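Local coordinates for glycoside Hydrolase (Bacteroides uniformis, PDB 5T99), which probably hydrolyses terminal galactose units from agarose-derived oligosaccharides as a family 2 glycoside hydrolase of a human gut symbiont, binding galacto-isofagomine in its barrel, at residues V189-V194 / F288-I293; K196-V201 / Y251-N256. One frame throughout, in Å; residues are numbered along the deposited sequence.

Contact 1 (V189-V194 / F288-I293). With EDO (1,2-ethanediol), chain J.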
loop_
_atom_site.group_PDB
_atom_site.type_symbol
_atom_site.label_atom_id
_atom_site.label_comp_id
_atom_site.label_asym_id
_atom_site.label_seq_id
_atom_site.Cartn_x
_atom_site.Cartn_y
_atom_site.Cartn_z
ATOM N N VAL A 189 -12.531 17.772 7.487
ATOM C CA VAL A 189 -12.595 17.618 8.941
ATOM C C VAL A 189 -11.202 17.763 9.545
ATOM O O VAL A 189 -10.297 17.005 9.179
ATOM C CB VAL A 189 -13.128 16.214 9.305
ATOM C CG1 VAL A 189 -13.232 16.037 10.826
ATOM C CG2 VAL A 189 -14.468 15.953 8.622
ATOM N N THR A 190 -11.035 18.712 10.467
ATOM C CA THR A 190 -9.770 18.924 11.184
ATOM C C THR A 190 -10.013 18.908 12.691
ATOM O O THR A 190 -11.167 18.938 13.132
ATOM C CB THR A 190 -9.102 20.247 10.763
ATOM O OG1 THR A 190 -10.015 21.359 10.923
ATOM C CG2 THR A 190 -8.637 20.154 9.296
ATOM N N THR A 191 -8.934 18.830 13.472
ATOM C CA THR A 191 -9.008 18.795 14.940
ATOM C C THR A 191 -7.980 19.750 15.554
ATOM O O THR A 191 -6.892 19.330 15.989
ATOM C CB THR A 191 -8.824 17.372 15.508
ATOM O OG1 THR A 191 -7.585 16.818 15.062
ATOM C CG2 THR A 191 -9.947 16.472 15.083
ATOM N N PRO A 192 -8.306 21.047 15.583
ATOM C CA PRO A 192 -7.300 22.046 15.979
ATOM C C PRO A 192 -6.915 22.064 17.461
ATOM O O PRO A 192 -5.927 22.727 17.832
ATOM C CB PRO A 192 -7.927 23.380 15.548
ATOM C CG PRO A 192 -9.367 23.108 15.362
ATOM C CD PRO A 192 -9.504 21.669 14.993
ATOM N N THR A 193 -7.704 21.382 18.294
ATOM C CA THR A 193 -7.333 21.091 19.675
ATOM C C THR A 193 -7.520 19.604 19.922
ATOM O O THR A 193 -8.576 19.059 19.602
ATOM C CB THR A 193 -8.196 21.878 20.684
ATOM O OG1 THR A 193 -8.019 23.286 20.491
ATOM C CG2 THR A 193 -7.806 21.533 22.114
ATOM N N VAL A 194 -6.490 18.957 20.470
ATOM C CA VAL A 194 -6.556 17.537 20.861
ATOM C C VAL A 194 -5.884 17.368 22.214
ATOM O O VAL A 194 -4.667 17.497 22.324
ATOM C CB VAL A 194 -5.872 16.608 19.840
ATOM C CG1 VAL A 194 -5.890 15.160 20.332
ATOM C CG2 VAL A 194 -6.536 16.724 18.473
ATOM N N PHE A 288 -13.105 9.782 10.012
ATOM C CA PHE A 288 -12.036 10.620 10.557
ATOM C C PHE A 288 -11.568 10.137 11.918
ATOM O O PHE A 288 -12.260 9.362 12.578
ATOM C CB PHE A 288 -12.466 12.094 10.622
ATOM C CG PHE A 288 -13.402 12.417 11.764
ATOM C CD1 PHE A 288 -12.907 12.826 12.994
ATOM C CD2 PHE A 288 -14.780 12.314 11.606
ATOM C CE1 PHE A 288 -13.762 13.116 14.049
ATOM C CE2 PHE A 288 -15.641 12.606 12.656
ATOM C CZ PHE A 288 -15.133 13.017 13.876
ATOM N N GLY A 289 -10.385 10.606 12.313
ATOM C CA GLY A 289 -9.806 10.328 13.612
ATOM C C GLY A 289 -9.398 11.600 14.333
ATOM O O GLY A 289 -9.324 12.682 13.730
ATOM N N ILE A 290 -9.129 11.448 15.628
ATOM C CA ILE A 290 -8.765 12.552 16.496
ATOM C C ILE A 290 -7.339 12.350 17.012
ATOM O O ILE A 290 -7.086 11.555 17.928
ATOM C CB ILE A 290 -9.769 12.701 17.663
ATOM C CG1 ILE A 290 -11.194 12.860 17.109
ATOM C CG2 ILE A 290 -9.389 13.879 18.552
ATOM C CD1 ILE A 290 -12.276 13.111 18.153
ATOM N N ARG A 291 -6.411 13.078 16.405
ATOM C CA ARG A 291 -5.014 13.071 16.818
ATOM C C ARG A 291 -4.394 14.390 16.412
ATOM O O ARG A 291 -4.835 15.005 15.436
ATOM C CB ARG A 291 -4.244 11.864 16.222
ATOM C CG ARG A 291 -3.571 12.041 14.854
ATOM C CD ARG A 291 -4.578 12.107 13.737
ATOM N NE ARG A 291 -3.965 12.369 12.425
ATOM C CZ ARG A 291 -3.736 13.579 11.892
ATOM N NH1 ARG A 291 -3.205 13.660 10.678
ATOM N NH2 ARG A 291 -4.024 14.712 12.545
ATOM N N LYS A 292 -3.401 14.819 17.184
ATOM C CA LYS A 292 -2.598 15.989 16.846
ATOM C C LYS A 292 -1.224 15.542 16.346
ATOM O O LYS A 292 -0.695 14.492 16.762
ATOM C CB LYS A 292 -2.454 16.974 18.020
ATOM C CG LYS A 292 -1.752 16.448 19.266
ATOM C CD LYS A 292 -1.845 17.458 20.408
ATOM C CE LYS A 292 -1.271 16.932 21.721
ATOM N NZ LYS A 292 -1.987 17.453 22.921
ATOM N N ILE A 293 -0.684 16.327 15.418
ATOM C CA ILE A 293 0.668 16.117 14.920
ATOM C C ILE A 293 1.428 17.425 14.965
ATOM O O ILE A 293 0.860 18.504 14.887
ATOM C CB ILE A 293 0.714 15.502 13.500
ATOM C CG1 ILE A 293 -0.089 16.334 12.492
ATOM C CG2 ILE A 293 0.237 14.054 13.539
ATOM C CD1 ILE A 293 0.351 16.128 11.062
HETATM C C1 EDO J . -7.738 14.908 10.137
HETATM O O1 EDO J . -8.026 15.723 8.972
HETATM C C2 EDO J . -8.991 14.248 10.726
HETATM O O2 EDO J . -8.948 12.807 10.657
HETATM O O HOH W 1 -7.246 14.443 13.959
HETATM O O HOH W 2 -4.855 17.334 14.130
#
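K292 reaches across to V194 with the whole of its side chain. Its CB lies 3.9 Å from V194 CB, and CG, set between the backbone N and the carbonyl carbon (chi1 62°), keeps alongside the same valine. CD and CE then run past the V194 carbonyl, CD 3.4 Å from V194 O, and the extended chain bends only at its last torsion. There NZ donates to V194 O at 2.7 Å, meeting it almost end-on to the carbonyl (C=O...N angle 170°). Beside the lysine, V194 sets CG2 against the R291 backbone and CG2 of I290, and its CG1 approaches that same isoleucine branch.

These residues belong to the immunoglobulin-like beta-sandwich characteristic of the second domain in family 2 glycoside hydrolases. The strand 180-194, at the margin of one sheet, turns a corner at P192, while 288-293 leaves the last strand of the facing sheet and runs on toward the barrel domain. At T191 the polar joining runs through water. T191 OG1 grips two waters: one, 2.6 Å away, donates to G289 O and accepts from R291 N, and the other, 2.9 Å from OG1, donates to R291 O. R291 itself turns away, its NE bonded to the backbone oxygen of P407.

At the far end V189 CG1 sits over one face of the F288 ring, 4.0 Å from its centroid and displaced toward the rim; the two side chains cross nearly at right angles. An ethanediol, probably from the crystallisation liquor, lies between V189 and G289, with G289 N donating to its O2 (3.1 Å, 165°).

Contact 2 (K196-V201 / Y251-N256). With EDO (1,2-ethanediol), chain D; EDO (1,2-ethanediol), chain E.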
loop_
_atom_site.group_PDB
_atom_site.type_symbol
_atom_site.label_atom_id
_atom_site.label_comp_id
_atom_site.label_asym_id
_atom_site.label_seq_id
_atom_site.Cartn_x
_atom_site.Cartn_y
_atom_site.Cartn_z
ATOM N N LYS A 196 -6.554 15.052 26.189
ATOM C CA LYS A 196 -7.280 13.962 26.843
ATOM C C LYS A 196 -8.713 14.336 27.280
ATOM O O LYS A 196 -9.628 13.526 27.149
ATOM C CB LYS A 196 -6.497 13.459 28.053
ATOM C CG LYS A 196 -7.122 12.228 28.686
ATOM C CD LYS A 196 -6.305 11.699 29.846
ATOM C CE LYS A 196 -6.725 10.273 30.177
ATOM N NZ LYS A 196 -6.739 10.047 31.649
ATOM N N SER A 197 -8.883 15.535 27.827
ATOM C CA SER A 197 -10.185 16.016 28.310
ATOM C C SER A 197 -11.112 16.468 27.209
ATOM O O SER A 197 -12.333 16.332 27.335
ATOM C CB SER A 197 -9.996 17.218 29.245
ATOM O OG SER A 197 -9.309 16.791 30.387
ATOM N N LYS A 198 -10.545 17.062 26.162
ATOM C CA LYS A 198 -11.340 17.679 25.124
ATOM C C LYS A 198 -10.602 17.770 23.791
ATOM O O LYS A 198 -9.455 18.222 23.741
ATOM C CB LYS A 198 -11.764 19.086 25.567
ATOM C CG LYS A 198 -12.515 19.855 24.486
ATOM C CD LYS A 198 -13.205 21.089 25.024
ATOM C CE LYS A 198 -12.217 22.158 25.408
ATOM N NZ LYS A 198 -12.859 23.484 25.275
ATOM N N ALA A 199 -11.287 17.362 22.723
ATOM C CA ALA A 199 -10.874 17.663 21.363
ATOM C C ALA A 199 -11.930 18.556 20.748
ATOM O O ALA A 199 -13.103 18.505 21.133
ATOM C CB ALA A 199 -10.737 16.390 20.552
ATOM N N VAL A 200 -11.500 19.385 19.798
ATOM C CA VAL A 200 -12.401 20.217 19.019
ATOM C C VAL A 200 -12.331 19.707 17.596
ATOM O O VAL A 200 -11.238 19.573 17.046
ATOM C CB VAL A 200 -11.991 21.701 19.070
ATOM C CG1 VAL A 200 -12.906 22.553 18.192
ATOM C CG2 VAL A 200 -12.025 22.201 20.500
ATOM N N VAL A 201 -13.497 19.393 17.027
ATOM C CA VAL A 201 -13.622 18.916 15.654
ATOM C C VAL A 201 -14.176 20.058 14.821
ATOM O O VAL A 201 -15.292 20.505 15.052
ATOM C CB VAL A 201 -14.581 17.722 15.568
ATOM C CG1 VAL A 201 -14.795 17.308 14.119
ATOM C CG2 VAL A 201 -14.057 16.545 16.393
ATOM N N TYR A 251 -17.516 24.273 14.381
ATOM C CA TYR A 251 -16.748 23.367 15.243
ATOM C C TYR A 251 -17.624 22.872 16.386
ATOM O O TYR A 251 -18.625 23.494 16.749
ATOM C CB TYR A 251 -15.490 24.049 15.806
ATOM C CG TYR A 251 -15.843 25.089 16.835
ATOM C CD1 TYR A 251 -15.825 24.789 18.199
ATOM C CD2 TYR A 251 -16.278 26.351 16.439
ATOM C CE1 TYR A 251 -16.203 25.734 19.149
ATOM C CE2 TYR A 251 -16.651 27.303 17.373
ATOM C CZ TYR A 251 -16.611 26.988 18.724
ATOM O OH TYR A 251 -16.974 27.922 19.629
ATOM N N ILE A 252 -17.212 21.758 16.965
ATOM C CA ILE A 252 -17.916 21.168 18.090
ATOM C C ILE A 252 -16.902 20.516 19.021
ATOM O O ILE A 252 -15.901 19.949 18.561
ATOM C CB ILE A 252 -18.987 20.166 17.609
ATOM C CG1 ILE A 252 -19.815 19.643 18.792
ATOM C CG2 ILE A 252 -18.361 19.012 16.830
ATOM C CD1 ILE A 252 -21.078 18.897 18.395
ATOM N N ASN A 253 -17.162 20.626 20.324
ATOM C CA ASN A 253 -16.340 20.003 21.365
ATOM C C ASN A 253 -16.705 18.519 21.484
ATOM O O ASN A 253 -17.883 18.153 21.412
ATOM C CB ASN A 253 -16.579 20.665 22.733
ATOM C CG ASN A 253 -16.133 22.122 22.790
ATOM O OD1 ASN A 253 -15.210 22.554 22.089
ATOM N ND2 ASN A 253 -16.782 22.888 23.656
ATOM N N MET A 254 -15.680 17.686 21.632
ATOM C CA MET A 254 -15.819 16.280 22.003
ATOM C C MET A 254 -15.094 16.123 23.328
ATOM O O MET A 254 -13.872 16.202 23.376
ATOM C CB MET A 254 -15.145 15.373 20.958
ATOM C CG MET A 254 -15.685 15.493 19.544
ATOM S SD MET A 254 -17.296 14.739 19.427
ATOM C CE MET A 254 -16.854 13.011 19.317
ATOM N N LEU A 255 -15.848 15.946 24.409
ATOM C CA LEU A 255 -15.245 15.708 25.727
ATOM C C LEU A 255 -14.796 14.248 25.853
ATOM O O LEU A 255 -15.417 13.352 25.280
ATOM C CB LEU A 255 -16.208 16.099 26.859
ATOM C CG LEU A 255 -16.801 17.520 26.811
ATOM C CD1 LEU A 255 -17.614 17.787 28.076
ATOM C CD2 LEU A 255 -15.747 18.609 26.617
ATOM N N ASN A 256 -13.699 14.030 26.575
ATOM C CA ASN A 256 -13.122 12.694 26.782
ATOM C C ASN A 256 -13.021 11.876 25.491
ATOM O O ASN A 256 -13.482 10.731 25.431
ATOM C CB ASN A 256 -13.938 11.946 27.832
ATOM C CG ASN A 256 -14.038 12.718 29.129
ATOM O OD1 ASN A 256 -15.129 13.138 29.539
ATOM N ND2 ASN A 256 -12.896 12.935 29.773
HETATM C C1 EDO D . -18.143 12.678 23.252
HETATM O O1 EDO D . -16.757 12.822 22.943
HETATM C C2 EDO D . -18.921 13.979 23.039
HETATM O O2 EDO D . -18.676 14.949 24.072
HETATM C C1 EDO E . -17.667 9.892 27.466
HETATM O O1 EDO E . -18.225 10.038 26.149
HETATM C C2 EDO E . -18.203 10.993 28.383
HETATM O O2 EDO E . -17.628 12.272 28.064
#
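Strands 198-201 and 251-255 run antiparallel, their axes 4.7 Å apart at closest approach and their directions 154° apart. Two hydrogen-bonded pairs, A199 with M254 and V201 with I252, each exchange two backbone bonds; the straightest, M254 N to A199 O, measures 2.7 Å at 174°. Beyond the strand, N256 N still donates to S197 O, but from well above the carbonyl plane.

K198, V200, N253 and L255 share one face. K198 CG stands anti to the backbone N (chi1 175°), which carries the chain across its neighbours: CD comes 3.8 Å from N253 CG, and L255 CD2 packs against the same methylene at 3.9 Å. A serine in place of K198 would probably take away the methylenes that L255 CD2 and the N253 amide pack on, leaving the amide only V200 beside it on this strand and freer to turn. V200 lies side by side with N253, its CG2 3.6 Å from OD1, while its CG1 meets Y251 CD1 obliquely.

The pairing joins the middle and outer strands of a three-stranded sheet in the immunoglobulin-like sandwich of this family 2 enzyme. On the inward side, V201 CG2 touches M254 CG at 3.7 Å, and I252 and M254 continue onto strands 215-224 and 230-240 of the opposing sheet. Where the strand ends, an ethanediol accepts from L255 N and donates to L255 O (2.7 Å from its O1).

In the fold
Contacts 1 and 2 illustrate how a beta-sandwich is built from strand pairing within a sheet and packing between its parts. Their centres lie 9 Å apart, within one family 2 domain range. Along the chain the order is 189-194, 196-201, 251-256, 288-293, so contact 2 falls wholly between the halves of contact 1. Strands 180-194 and 198-209 are consecutive and adjacent in the three-stranded sheet, joined here by a probable bond from V200 N to T193 O (2.9 Å). Contact 1, with I290 CG2 packed on A199 CB, holds the exit toward the barrel against this sheet; contact 2 pairs the sheet's middle strand with an outer one.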